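Local coordinates for periplasmic cell division protein (SufI) (Aquifex aeolicus, PDB 6SYY) that probably oxidises its substrates as a copper-containing multicopper oxidase, McoA, with a methionine-rich loop that has a role in catalysis, at residues 111-115 against 165-169; 188-193 against 374-379; 221-227 against 355-359. All blocks are in the same frame, centred on the assembly; numbering follows the deposited sequence.

Interaction 1: 111-115 against 165-169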
ATOM      1  N   SER A 111       1.783 -11.287 -19.060  1.00 32.26           N
ATOM      2  CA  SER A 111       0.956 -10.088 -19.097  1.00 27.86           C
ATOM      3  C   SER A 111       0.947  -9.403 -20.457  1.00 32.00           C
ATOM      4  O   SER A 111       0.140  -8.490 -20.661  1.00 35.53           O
ATOM      5  CB  SER A 111       1.428  -9.093 -18.035  1.00 35.96           C
ATOM      6  OG  SER A 111       2.689  -8.543 -18.378  1.00 24.69           O
ATOM      7  N   GLY A 112       1.817  -9.805 -21.385  1.00 27.11           N
ATOM      8  CA  GLY A 112       1.870  -9.196 -22.696  1.00 24.26           C
ATOM      9  C   GLY A 112       2.872  -8.071 -22.855  1.00 23.93           C
ATOM     10  O   GLY A 112       3.065  -7.589 -23.978  1.00 29.91           O
ATOM     11  N   GLU A 113       3.517  -7.637 -21.776  1.00 34.09           N
ATOM     12  CA  GLU A 113       4.527  -6.594 -21.846  1.00 32.54           C
ATOM     13  C   GLU A 113       5.524  -6.815 -20.717  1.00 29.77           C
ATOM     14  O   GLU A 113       5.350  -7.703 -19.878  1.00 31.83           O
ATOM     15  CB  GLU A 113       3.889  -5.203 -21.765  1.00 22.47           C
ATOM     16  CG  GLU A 113       3.010  -5.005 -20.542  1.00 21.60           C
ATOM     17  CD  GLU A 113       2.448  -3.601 -20.455  1.00 23.93           C
ATOM     18  OE1 GLU A 113       3.240  -2.653 -20.277  1.00 45.59           O
ATOM     19  OE2 GLU A 113       1.214  -3.445 -20.572  1.00 26.49           O
ATOM     20  N   ASP A 114       6.575  -5.995 -20.701  1.00 43.49           N
ATOM     21  CA  ASP A 114       7.555  -6.054 -19.622  1.00 30.12           C
ATOM     22  C   ASP A 114       6.876  -5.851 -18.274  1.00 33.36           C
ATOM     23  O   ASP A 114       5.943  -5.052 -18.142  1.00 25.12           O
ATOM     24  CB  ASP A 114       8.637  -4.988 -19.817  1.00 41.94           C
ATOM     25  CG  ASP A 114       9.494  -5.235 -21.041  1.00 45.06           C
ATOM     26  OD1 ASP A 114       9.131  -6.104 -21.862  1.00 44.52           O
ATOM     27  OD2 ASP A 114      10.536  -4.559 -21.177  1.00 49.45           O
ATOM     28  N   SER A 115       7.346  -6.576 -17.264  1.00 29.20           N
ATOM     29  CA  SER A 115       6.779  -6.424 -15.931  1.00 24.02           C
ATOM     30  C   SER A 115       7.727  -7.015 -14.897  1.00 39.43           C
ATOM     31  O   SER A 115       8.662  -7.752 -15.222  1.00 27.26           O
ATOM     32  CB  SER A 115       5.396  -7.079 -15.831  1.00 25.62           C
ATOM     33  OG  SER A 115       4.788  -6.764 -14.588  1.00 22.88           O
ATOM     34  N   ARG A 165       4.733   1.753 -16.997  1.00 22.05           N
ATOM     35  CA  ARG A 165       3.489   1.013 -17.178  1.00 24.53           C
ATOM     36  C   ARG A 165       2.929   0.482 -15.864  1.00 37.54           C
ATOM     37  O   ARG A 165       2.049  -0.385 -15.873  1.00 31.43           O
ATOM     38  CB  ARG A 165       3.692  -0.129 -18.176  1.00 22.49           C
ATOM     39  CG  ARG A 165       3.966   0.360 -19.586  1.00 23.26           C
ATOM     40  CD  ARG A 165       2.709   0.929 -20.222  1.00 35.13           C
ATOM     41  NE  ARG A 165       1.785  -0.130 -20.617  1.00 47.85           N
ATOM     42  CZ  ARG A 165       0.605   0.078 -21.192  1.00 24.38           C
ATOM     43  NH1 ARG A 165       0.192   1.312 -21.437  1.00 26.06           N
ATOM     44  NH2 ARG A 165      -0.165  -0.952 -21.522  1.00 30.62           N
ATOM     45  N   THR A 166       3.416   0.992 -14.731  1.00 26.44           N
ATOM     46  CA  THR A 166       2.924   0.520 -13.441  1.00 27.64           C
ATOM     47  C   THR A 166       1.474   0.936 -13.219  1.00 32.15           C
ATOM     48  O   THR A 166       0.662   0.138 -12.734  1.00 27.74           O
ATOM     49  CB  THR A 166       3.821   1.033 -12.313  1.00 36.22           C
ATOM     50  OG1 THR A 166       5.111   0.412 -12.406  1.00 27.53           O
ATOM     51  CG2 THR A 166       3.209   0.715 -10.953  1.00 31.52           C
ATOM     52  N   GLY A 167       1.127   2.173 -13.573  1.00 23.41           N
ATOM     53  CA  GLY A 167      -0.259   2.595 -13.455  1.00 24.69           C
ATOM     54  C   GLY A 167      -1.194   1.737 -14.285  1.00 35.99           C
ATOM     55  O   GLY A 167      -2.292   1.386 -13.843  1.00 25.32           O
ATOM     56  N   TYR A 168      -0.764   1.367 -15.492  1.00 27.35           N
ATOM     57  CA  TYR A 168      -1.607   0.539 -16.347  1.00 25.51           C
ATOM     58  C   TYR A 168      -1.841  -0.833 -15.726  1.00 31.38           C
ATOM     59  O   TYR A 168      -2.984  -1.297 -15.627  1.00 26.76           O
ATOM     60  CB  TYR A 168      -0.977   0.401 -17.735  1.00 29.58           C
ATOM     61  CG  TYR A 168      -1.765  -0.499 -18.664  1.00 37.93           C
ATOM     62  CD1 TYR A 168      -1.558  -1.875 -18.677  1.00 28.39           C
ATOM     63  CD2 TYR A 168      -2.718   0.026 -19.522  1.00 23.84           C
ATOM     64  CE1 TYR A 168      -2.280  -2.701 -19.514  1.00 34.38           C
ATOM     65  CE2 TYR A 168      -3.442  -0.793 -20.367  1.00 28.65           C
ATOM     66  CZ  TYR A 168      -3.222  -2.157 -20.357  1.00 44.54           C
ATOM     67  OH  TYR A 168      -3.940  -2.981 -21.197  1.00 35.46           O
ATOM     68  N   GLN A 169      -0.768  -1.504 -15.310  1.00 33.79           N
ATOM     69  CA  GLN A 169      -0.903  -2.896 -14.894  1.00 35.69           C
ATOM     70  C   GLN A 169      -1.605  -3.013 -13.547  1.00 28.32           C
ATOM     71  O   GLN A 169      -2.401  -3.937 -13.336  1.00 26.03           O
ATOM     72  CB  GLN A 169       0.466  -3.571 -14.865  1.00 21.07           C
ATOM     73  CG  GLN A 169       1.093  -3.716 -16.240  1.00 22.19           C
ATOM     74  CD  GLN A 169       2.177  -4.769 -16.272  1.00 44.31           C
ATOM     75  OE1 GLN A 169       3.057  -4.800 -15.412  1.00 29.18           O
ATOM     76  NE2 GLN A 169       2.109  -5.652 -17.261  1.00 35.75           N
TER
HETATM   77  O   HOH W   1      -0.062  -5.750 -19.463  1.00 32.94           O
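Glu-113 reaches across to Arg-165 with its carboxylate almost in the plane of the guanidinium, the two planes 21° apart. The grip is side-on: NE of Arg-165 meets OE1 of Glu-113 at 2.9 Å on its syn lone pair, and NH2 of Arg-165 takes OE2 of Glu-113 at 3.0 Å. Bends at chi2 and chi3 turn the arginine toward Tyr-168, laying NH2 over the centre of that ring, 3.1 Å above its plane.

Next to the salt bridge, Gln-169 extends from the helix and meets Glu-113 from the opposite direction. Its OE1 accepts from OG of Ser-115 at 2.7 Å, in the carbonyl plane and on a lone pair, while its NE2 makes a weak bond to OG of Ser-111, whose stronger partner is Asn-109. A water donates to Ser-111 O and Glu-113 OE2 and accepts from Gln-169 NE2, 3.1 Å away.

Arg-165 is the N-cap residue of helix 166-172, which follows the copper ligands His-159 and His-161; the other segment leads into strand 117-120, which carries His-118 and His-120. Two bonds to the arginine probably favour an ionised Glu-113, and bonds at both ends of the Gln-169 amide fix which way round it sits.

Interaction 2: 188-193 against 374-379; sequences LKQALD and YDKSIP
Tyr-374 points its hydroxyl at the C-terminal end of the 188-193 segment and donates to the carbonyl O of Leu-192, OH to O 2.7 Å. With CG anti to the backbone N (chi1 -170°), the ring reaches out so that this oxygen lies at its edge, in plane; seen from the carbonyl, the hydroxyl is tilted 26° out of plane. Lys-376 lays CG, anti to the carbonyl carbon (chi1 -51°), over one face of the tyrosine ring, and a bend at chi2 takes CD past the carbonyl O of Ala-191 at 3.3 Å. Beyond that its NZ stays 6.0 Å from OD2 of Asp-193, too far for a salt bridge. The contact seats helix 183-192 on the loop between strands 361-370 and 394-402, beside the strands of the central cupredoxin-like domain; Ile-247 and Leu-304 also touch Leu-192. A phenylalanine in place of Tyr-374 would probably leave the carbonyl of Leu-192 without this donor and the ring less firmly fixed against the 188-193 segment. Leu-192 sends CD2 against the Ser-377 carbonyl O, 3.4 Å away. Farther back along the helix, Pro-379 presses its CG on CD1 of Leu-188 at 4.0 Å and on CB of Ala-191.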
ATOM      1  N   LEU A 188      -2.009 -10.627  19.482  1.00 38.35           N
ATOM      2  CA  LEU A 188      -3.209  -9.877  19.131  1.00 35.32           C
ATOM      3  C   LEU A 188      -4.306 -10.802  18.624  1.00 30.28           C
ATOM      4  O   LEU A 188      -5.477 -10.645  18.989  1.00 35.93           O
ATOM      5  CB  LEU A 188      -2.884  -8.819  18.080  1.00 24.36           C
ATOM      6  CG  LEU A 188      -4.075  -7.927  17.727  1.00 30.02           C
ATOM      7  CD1 LEU A 188      -4.465  -7.037  18.909  1.00 23.00           C
ATOM      8  CD2 LEU A 188      -3.756  -7.098  16.498  1.00 26.84           C
ATOM      9  N   LYS A 189      -3.944 -11.773  17.781  1.00 29.51           N
ATOM     10  CA  LYS A 189      -4.932 -12.704  17.244  1.00 36.31           C
ATOM     11  C   LYS A 189      -5.603 -13.488  18.363  1.00 50.18           C
ATOM     12  O   LYS A 189      -6.807 -13.762  18.305  1.00 35.04           O
ATOM     13  CB  LYS A 189      -4.262 -13.640  16.235  1.00 23.37           C
ATOM     14  CG  LYS A 189      -5.137 -14.756  15.687  1.00 68.72           C
ATOM     15  CD  LYS A 189      -4.360 -15.604  14.677  1.00 55.12           C
ATOM     16  CE  LYS A 189      -5.129 -16.857  14.267  1.00 60.56           C
ATOM     17  NZ  LYS A 189      -5.391 -17.764  15.423  1.00 66.11           N
ATOM     18  N   GLN A 190      -4.843 -13.835  19.404  1.00 24.98           N
ATOM     19  CA  GLN A 190      -5.422 -14.549  20.535  1.00 25.85           C
ATOM     20  C   GLN A 190      -6.266 -13.622  21.399  1.00 42.65           C
ATOM     21  O   GLN A 190      -7.360 -13.996  21.835  1.00 40.56           O
ATOM     22  CB  GLN A 190      -4.317 -15.191  21.368  1.00 32.81           C
ATOM     23  CG  GLN A 190      -4.825 -15.942  22.582  1.00 56.60           C
ATOM     24  CD  GLN A 190      -3.707 -16.378  23.502  1.00 95.96           C
ATOM     25  OE1 GLN A 190      -3.457 -17.572  23.674  1.00116.35           O
ATOM     26  NE2 GLN A 190      -3.026 -15.410  24.104  1.00 85.92           N
ATOM     27  N   ALA A 191      -5.768 -12.411  21.659  1.00 28.15           N
ATOM     28  CA  ALA A 191      -6.511 -11.465  22.481  1.00 46.58           C
ATOM     29  C   ALA A 191      -7.890 -11.174  21.903  1.00 52.04           C
ATOM     30  O   ALA A 191      -8.855 -11.013  22.658  1.00 39.46           O
ATOM     31  CB  ALA A 191      -5.715 -10.171  22.636  1.00 25.75           C
ATOM     32  N   LEU A 192      -8.014 -11.134  20.577  1.00 29.10           N
ATOM     33  CA  LEU A 192      -9.266 -10.753  19.941  1.00 29.02           C
ATOM     34  C   LEU A 192      -9.918 -11.875  19.145  1.00 26.22           C
ATOM     35  O   LEU A 192     -10.934 -11.628  18.484  1.00 28.57           O
ATOM     36  CB  LEU A 192      -9.044  -9.541  19.025  1.00 23.74           C
ATOM     37  CG  LEU A 192      -8.460  -8.310  19.720  1.00 24.77           C
ATOM     38  CD1 LEU A 192      -8.125  -7.219  18.712  1.00 23.00           C
ATOM     39  CD2 LEU A 192      -9.426  -7.792  20.769  1.00 26.98           C
ATOM     40  N   ASP A 193      -9.376 -13.093  19.192  1.00 36.26           N
ATOM     41  CA  ASP A 193      -9.940 -14.224  18.453  1.00 47.16           C
ATOM     42  C   ASP A 193     -10.050 -13.901  16.964  1.00 24.09           C
ATOM     43  O   ASP A 193     -11.034 -14.242  16.304  1.00 43.64           O
ATOM     44  CB  ASP A 193     -11.298 -14.640  19.031  1.00 30.30           C
ATOM     45  CG  ASP A 193     -11.706 -16.040  18.623  1.00 59.24           C
ATOM     46  OD1 ASP A 193     -10.857 -16.770  18.070  1.00 88.52           O
ATOM     47  OD2 ASP A 193     -12.879 -16.409  18.852  1.00 74.29           O
ATOM     48  N   TYR A 374     -19.335 -11.857  22.321  1.00 38.61           N
ATOM     49  CA  TYR A 374     -17.942 -11.425  22.268  1.00 35.51           C
ATOM     50  C   TYR A 374     -17.611 -10.500  23.436  1.00 29.07           C
ATOM     51  O   TYR A 374     -18.235  -9.449  23.602  1.00 36.67           O
ATOM     52  CB  TYR A 374     -17.703 -10.719  20.937  1.00 27.34           C
ATOM     53  CG  TYR A 374     -16.263 -10.413  20.607  1.00 35.98           C
ATOM     54  CD1 TYR A 374     -15.710  -9.176  20.910  1.00 25.75           C
ATOM     55  CD2 TYR A 374     -15.468 -11.350  19.956  1.00 33.00           C
ATOM     56  CE1 TYR A 374     -14.398  -8.886  20.591  1.00 28.79           C
ATOM     57  CE2 TYR A 374     -14.156 -11.069  19.634  1.00 26.15           C
ATOM     58  CZ  TYR A 374     -13.627  -9.837  19.953  1.00 35.23           C
ATOM     59  OH  TYR A 374     -12.321  -9.555  19.637  1.00 35.52           O
ATOM     60  N   ASP A 375     -16.618 -10.889  24.240  1.00 48.52           N
ATOM     61  CA  ASP A 375     -16.258 -10.148  25.445  1.00 30.15           C
ATOM     62  C   ASP A 375     -14.803  -9.696  25.464  1.00 33.11           C
ATOM     63  O   ASP A 375     -14.314  -9.273  26.519  1.00 37.20           O
ATOM     64  CB  ASP A 375     -16.547 -10.988  26.693  1.00 31.94           C
ATOM     65  CG  ASP A 375     -18.024 -11.246  26.888  1.00 35.70           C
ATOM     66  OD1 ASP A 375     -18.835 -10.419  26.419  1.00 43.29           O
ATOM     67  OD2 ASP A 375     -18.375 -12.273  27.509  1.00 71.50           O
ATOM     68  N   LYS A 376     -14.097  -9.764  24.340  1.00 28.22           N
ATOM     69  CA  LYS A 376     -12.688  -9.404  24.332  1.00 31.60           C
ATOM     70  C   LYS A 376     -12.519  -7.894  24.495  1.00 43.71           C
ATOM     71  O   LYS A 376     -13.433  -7.104  24.243  1.00 29.23           O
ATOM     72  CB  LYS A 376     -12.019  -9.871  23.038  1.00 27.85           C
ATOM     73  CG  LYS A 376     -12.260 -11.341  22.700  1.00 27.11           C
ATOM     74  CD  LYS A 376     -11.659 -12.270  23.746  1.00 40.05           C
ATOM     75  CE  LYS A 376     -11.788 -13.731  23.331  1.00 43.74           C
ATOM     76  NZ  LYS A 376     -11.156 -14.657  24.315  1.00 51.21           N
ATOM     77  N   SER A 377     -11.326  -7.502  24.930  1.00 41.81           N
ATOM     78  CA  SER A 377     -10.978  -6.102  25.133  1.00 26.91           C
ATOM     79  C   SER A 377      -9.856  -5.710  24.185  1.00 32.54           C
ATOM     80  O   SER A 377      -8.961  -6.513  23.901  1.00 32.81           O
ATOM     81  CB  SER A 377     -10.533  -5.846  26.571  1.00 28.24           C
ATOM     82  OG  SER A 377     -11.493  -6.322  27.489  1.00 29.51           O
ATOM     83  N   ILE A 378      -9.900  -4.478  23.700  1.00 37.38           N
ATOM     84  CA  ILE A 378      -8.763  -3.972  22.927  1.00 34.23           C
ATOM     85  C   ILE A 378      -7.557  -3.850  23.851  1.00 47.47           C
ATOM     86  O   ILE A 378      -7.663  -3.220  24.920  1.00 50.60           O
ATOM     87  CB  ILE A 378      -9.108  -2.633  22.287  1.00 49.21           C
ATOM     88  CG1 ILE A 378     -10.239  -2.815  21.280  1.00 40.93           C
ATOM     89  CG2 ILE A 378      -7.886  -2.036  21.614  1.00 45.36           C
ATOM     90  CD1 ILE A 378     -10.446  -1.621  20.397  1.00 37.64           C
ATOM     91  N   PRO A 379      -6.414  -4.437  23.508  1.00 40.06           N
ATOM     92  CA  PRO A 379      -5.286  -4.461  24.444  1.00 57.71           C
ATOM     93  C   PRO A 379      -4.673  -3.081  24.616  1.00 45.71           C
ATOM     94  O   PRO A 379      -4.781  -2.206  23.757  1.00 44.94           O
ATOM     95  CB  PRO A 379      -4.291  -5.429  23.788  1.00 37.24           C
ATOM     96  CG  PRO A 379      -5.083  -6.163  22.742  1.00 39.28           C
ATOM     97  CD  PRO A 379      -6.115  -5.182  22.277  1.00 44.65           C
TER

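Interaction 3: 221-227 against 355-359; sequences MGHMGFW and MADNS
Trp-227 and Ala-356 mark where the two irregular segments come nearest, their CA atoms 5.9 Å apart. The 221-227 segment first folds through a type II' beta turn from Met-221 to Met-224, with Gly-222 at positive phi, then opens out past Gly-225; the 355-359 segment runs on over the indole. Farther along, Asp-357 makes an Asx turn, OD1 accepting from the backbone N of Ser-359, and the same oxygen forms a salt bridge with Arg-259.

The indole lies flat against this backbone. CA of Ala-356 stands 3.5 Å above the centroid of the five-membered ring of Trp-227, 3° off the normal, a CH-pi contact, and the backbone N of Asp-357 covers the same face. In the ring plane, NE1 of Trp-227 donates to the carbonyl O of Met-224 at 2.9 Å, a nearly straight bond that fixes the tilt of the indole. Met-355 goes the other way: its CG is anti to the backbone N (chi1 -171°), and a bend at chi2 carries the thioether between Met-221 and Trp-227, until CE meets CD1 of Phe-226 at 3.4 Å. CE of Met-224 sits tightly on CB of Met-355.

What joins the segments is apolar and CH-pi contact, so the 221-227 loop, whose Gly-225 CA lies about 8 Å from a copper ion, is held to the residues following unmodelled 327-354 largely by methionine and tryptophan surfaces.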
ATOM      1  N   MET A 221      -5.705  11.846 -17.262  1.00 57.30           N
ATOM      2  CA  MET A 221      -5.702  13.154 -17.912  1.00 60.93           C
ATOM      3  C   MET A 221      -4.427  13.899 -17.529  1.00 84.04           C
ATOM      4  O   MET A 221      -4.270  14.327 -16.381  1.00 67.34           O
ATOM      5  CB  MET A 221      -6.946  13.951 -17.523  1.00 74.74           C
ATOM      6  CG  MET A 221      -8.247  13.410 -18.095  1.00 97.66           C
ATOM      7  SD  MET A 221      -8.303  13.479 -19.895  1.00122.09           S
ATOM      8  CE  MET A 221      -9.944  12.826 -20.188  1.00 79.58           C
ATOM      9  N   GLY A 222      -3.519  14.052 -18.493  1.00 67.51           N
ATOM     10  CA  GLY A 222      -2.279  14.776 -18.287  1.00 58.94           C
ATOM     11  C   GLY A 222      -1.364  14.215 -17.217  1.00 74.66           C
ATOM     12  O   GLY A 222      -0.872  13.087 -17.325  1.00104.45           O
ATOM     13  N   HIS A 223      -1.119  15.012 -16.178  1.00 60.46           N
ATOM     14  CA  HIS A 223      -0.260  14.619 -15.069  1.00 45.35           C
ATOM     15  C   HIS A 223      -1.005  14.688 -13.739  1.00 45.68           C
ATOM     16  O   HIS A 223      -0.393  14.847 -12.682  1.00 91.37           O
ATOM     17  CB  HIS A 223       0.994  15.488 -15.037  1.00 46.48           C
ATOM     18  CG  HIS A 223       1.703  15.555 -16.354  1.00101.80           C
ATOM     19  ND1 HIS A 223       2.766  14.735 -16.674  1.00108.25           N
ATOM     20  CD2 HIS A 223       1.494  16.338 -17.438  1.00 96.04           C
ATOM     21  CE1 HIS A 223       3.183  15.016 -17.895  1.00 74.80           C
ATOM     22  NE2 HIS A 223       2.429  15.986 -18.380  1.00114.78           N
ATOM     23  N   MET A 224      -2.329  14.548 -13.781  1.00 52.74           N
ATOM     24  CA  MET A 224      -3.163  14.597 -12.589  1.00 76.26           C
ATOM     25  C   MET A 224      -3.377  13.232 -11.950  1.00 62.12           C
ATOM     26  O   MET A 224      -4.025  13.152 -10.903  1.00 61.72           O
ATOM     27  CB  MET A 224      -4.523  15.218 -12.926  1.00 63.70           C
ATOM     28  CG  MET A 224      -4.450  16.664 -13.386  1.00 76.15           C
ATOM     29  SD  MET A 224      -6.084  17.396 -13.595  1.00100.44           S
ATOM     30  CE  MET A 224      -6.700  16.467 -14.991  1.00 43.95           C
ATOM     31  N   GLY A 225      -2.847  12.165 -12.539  1.00 33.50           N
ATOM     32  CA  GLY A 225      -3.147  10.831 -12.063  1.00 31.12           C
ATOM     33  C   GLY A 225      -4.518  10.385 -12.525  1.00 33.48           C
ATOM     34  O   GLY A 225      -5.299  11.194 -13.035  1.00 30.79           O
ATOM     35  N   PHE A 226      -4.825   9.104 -12.361  1.00 33.35           N
ATOM     36  CA  PHE A 226      -6.121   8.585 -12.763  1.00 32.87           C
ATOM     37  C   PHE A 226      -7.093   8.617 -11.593  1.00 28.44           C
ATOM     38  O   PHE A 226      -6.735   8.281 -10.460  1.00 44.79           O
ATOM     39  CB  PHE A 226      -6.010   7.154 -13.292  1.00 37.66           C
ATOM     40  CG  PHE A 226      -7.343   6.532 -13.601  1.00 30.98           C
ATOM     41  CD1 PHE A 226      -7.909   6.664 -14.859  1.00 63.30           C
ATOM     42  CD2 PHE A 226      -8.044   5.837 -12.626  1.00 36.54           C
ATOM     43  CE1 PHE A 226      -9.142   6.110 -15.138  1.00 34.71           C
ATOM     44  CE2 PHE A 226      -9.278   5.293 -12.902  1.00 47.23           C
ATOM     45  CZ  PHE A 226      -9.824   5.422 -14.161  1.00 56.26           C
ATOM     46  N   TRP A 227      -8.338   8.987 -11.882  1.00 25.77           N
ATOM     47  CA  TRP A 227      -9.389   9.054 -10.874  1.00 33.65           C
ATOM     48  C   TRP A 227     -10.610   8.306 -11.385  1.00 38.78           C
ATOM     49  O   TRP A 227     -11.183   8.677 -12.415  1.00 37.54           O
ATOM     50  CB  TRP A 227      -9.736  10.507 -10.540  1.00 30.95           C
ATOM     51  CG  TRP A 227      -8.574  11.247  -9.964  1.00 54.16           C
ATOM     52  CD1 TRP A 227      -7.453  11.658 -10.628  1.00 31.40           C
ATOM     53  CD2 TRP A 227      -8.406  11.653  -8.604  1.00 65.41           C
ATOM     54  NE1 TRP A 227      -6.598  12.296  -9.764  1.00 47.91           N
ATOM     55  CE2 TRP A 227      -7.161  12.309  -8.515  1.00 57.33           C
ATOM     56  CE3 TRP A 227      -9.188  11.530  -7.452  1.00 34.82           C
ATOM     57  CZ2 TRP A 227      -6.681  12.841  -7.321  1.00 52.51           C
ATOM     58  CZ3 TRP A 227      -8.710  12.055  -6.268  1.00 64.66           C
ATOM     59  CH2 TRP A 227      -7.468  12.703  -6.211  1.00 76.01           C
ATOM     60  N   MET A 355     -10.832  15.699 -14.161  1.00 81.36           N
ATOM     61  CA  MET A 355     -10.412  14.345 -13.822  1.00 81.10           C
ATOM     62  C   MET A 355     -10.208  14.181 -12.316  1.00 99.34           C
ATOM     63  O   MET A 355     -10.837  13.326 -11.687  1.00 79.52           O
ATOM     64  CB  MET A 355      -9.127  13.987 -14.567  1.00 87.85           C
ATOM     65  CG  MET A 355      -8.728  12.536 -14.442  1.00 77.91           C
ATOM     66  SD  MET A 355      -9.995  11.449 -15.112  1.00112.84           S
ATOM     67  CE  MET A 355      -9.189   9.864 -14.931  1.00 50.98           C
ATOM     68  N   ALA A 356      -9.325  15.001 -11.747  1.00 90.99           N
ATOM     69  CA  ALA A 356      -9.053  14.944 -10.315  1.00 71.72           C
ATOM     70  C   ALA A 356     -10.263  15.434  -9.527  1.00 55.46           C
ATOM     71  O   ALA A 356     -10.836  16.485  -9.831  1.00 82.26           O
ATOM     72  CB  ALA A 356      -7.818  15.774  -9.972  1.00 60.68           C
ATOM     73  N   ASP A 357     -10.639  14.676  -8.502  1.00 40.35           N
ATOM     74  CA  ASP A 357     -11.911  14.842  -7.818  1.00 42.71           C
ATOM     75  C   ASP A 357     -11.680  14.986  -6.319  1.00 47.31           C
ATOM     76  O   ASP A 357     -10.727  14.431  -5.768  1.00 47.91           O
ATOM     77  CB  ASP A 357     -12.830  13.642  -8.138  1.00 54.27           C
ATOM     78  CG  ASP A 357     -13.996  13.517  -7.191  1.00 48.24           C
ATOM     79  OD1 ASP A 357     -13.807  12.982  -6.079  1.00 65.76           O
ATOM     80  OD2 ASP A 357     -15.107  13.954  -7.557  1.00110.13           O
ATOM     81  N   ASN A 358     -12.561  15.750  -5.663  1.00 51.15           N
ATOM     82  CA  ASN A 358     -12.504  15.967  -4.220  1.00 38.20           C
ATOM     83  C   ASN A 358     -13.872  15.744  -3.585  1.00 37.32           C
ATOM     84  O   ASN A 358     -14.220  16.388  -2.591  1.00 37.36           O
ATOM     85  CB  ASN A 358     -11.985  17.372  -3.897  1.00 41.03           C
ATOM     86  CG  ASN A 358     -11.561  17.530  -2.440  1.00 45.33           C
ATOM     87  OD1 ASN A 358     -11.298  16.550  -1.741  1.00 31.36           O
ATOM     88  ND2 ASN A 358     -11.497  18.772  -1.977  1.00 42.54           N
ATOM     89  N   SER A 359     -14.660  14.830  -4.144  1.00 37.86           N
ATOM     90  CA  SER A 359     -16.038  14.648  -3.724  1.00 56.13           C
ATOM     91  C   SER A 359     -16.137  13.669  -2.556  1.00 47.73           C
ATOM     92  O   SER A 359     -15.185  12.967  -2.208  1.00 38.94           O
ATOM     93  CB  SER A 359     -16.894  14.168  -4.899  1.00 35.52           C
ATOM     94  OG  SER A 359     -16.384  12.966  -5.448  1.00 50.51           O
TER

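How the interactions relate
From the N terminus, interaction 1 comes first: 111-115 meets 165-169 and closes a loop of 49 residues, tying the loop before strand 117-120 to helix 166-172. It is complete before either of the others opens. Interaction 2 begins soon after, on helix 183-192, and closes only at 374-379, so its loop of 180 residues spans most of the central strands. Interaction 3 is nested inside that loop, joining the segment before strand 230-233 to the one leading into 361-370. No two of the contacts touch. Interactions 1 and 3 approach within about 7 Å at their nearest atoms, whereas interaction 2 lies across the chain's centre from both, its own centre about 42 and 41 Å from theirs.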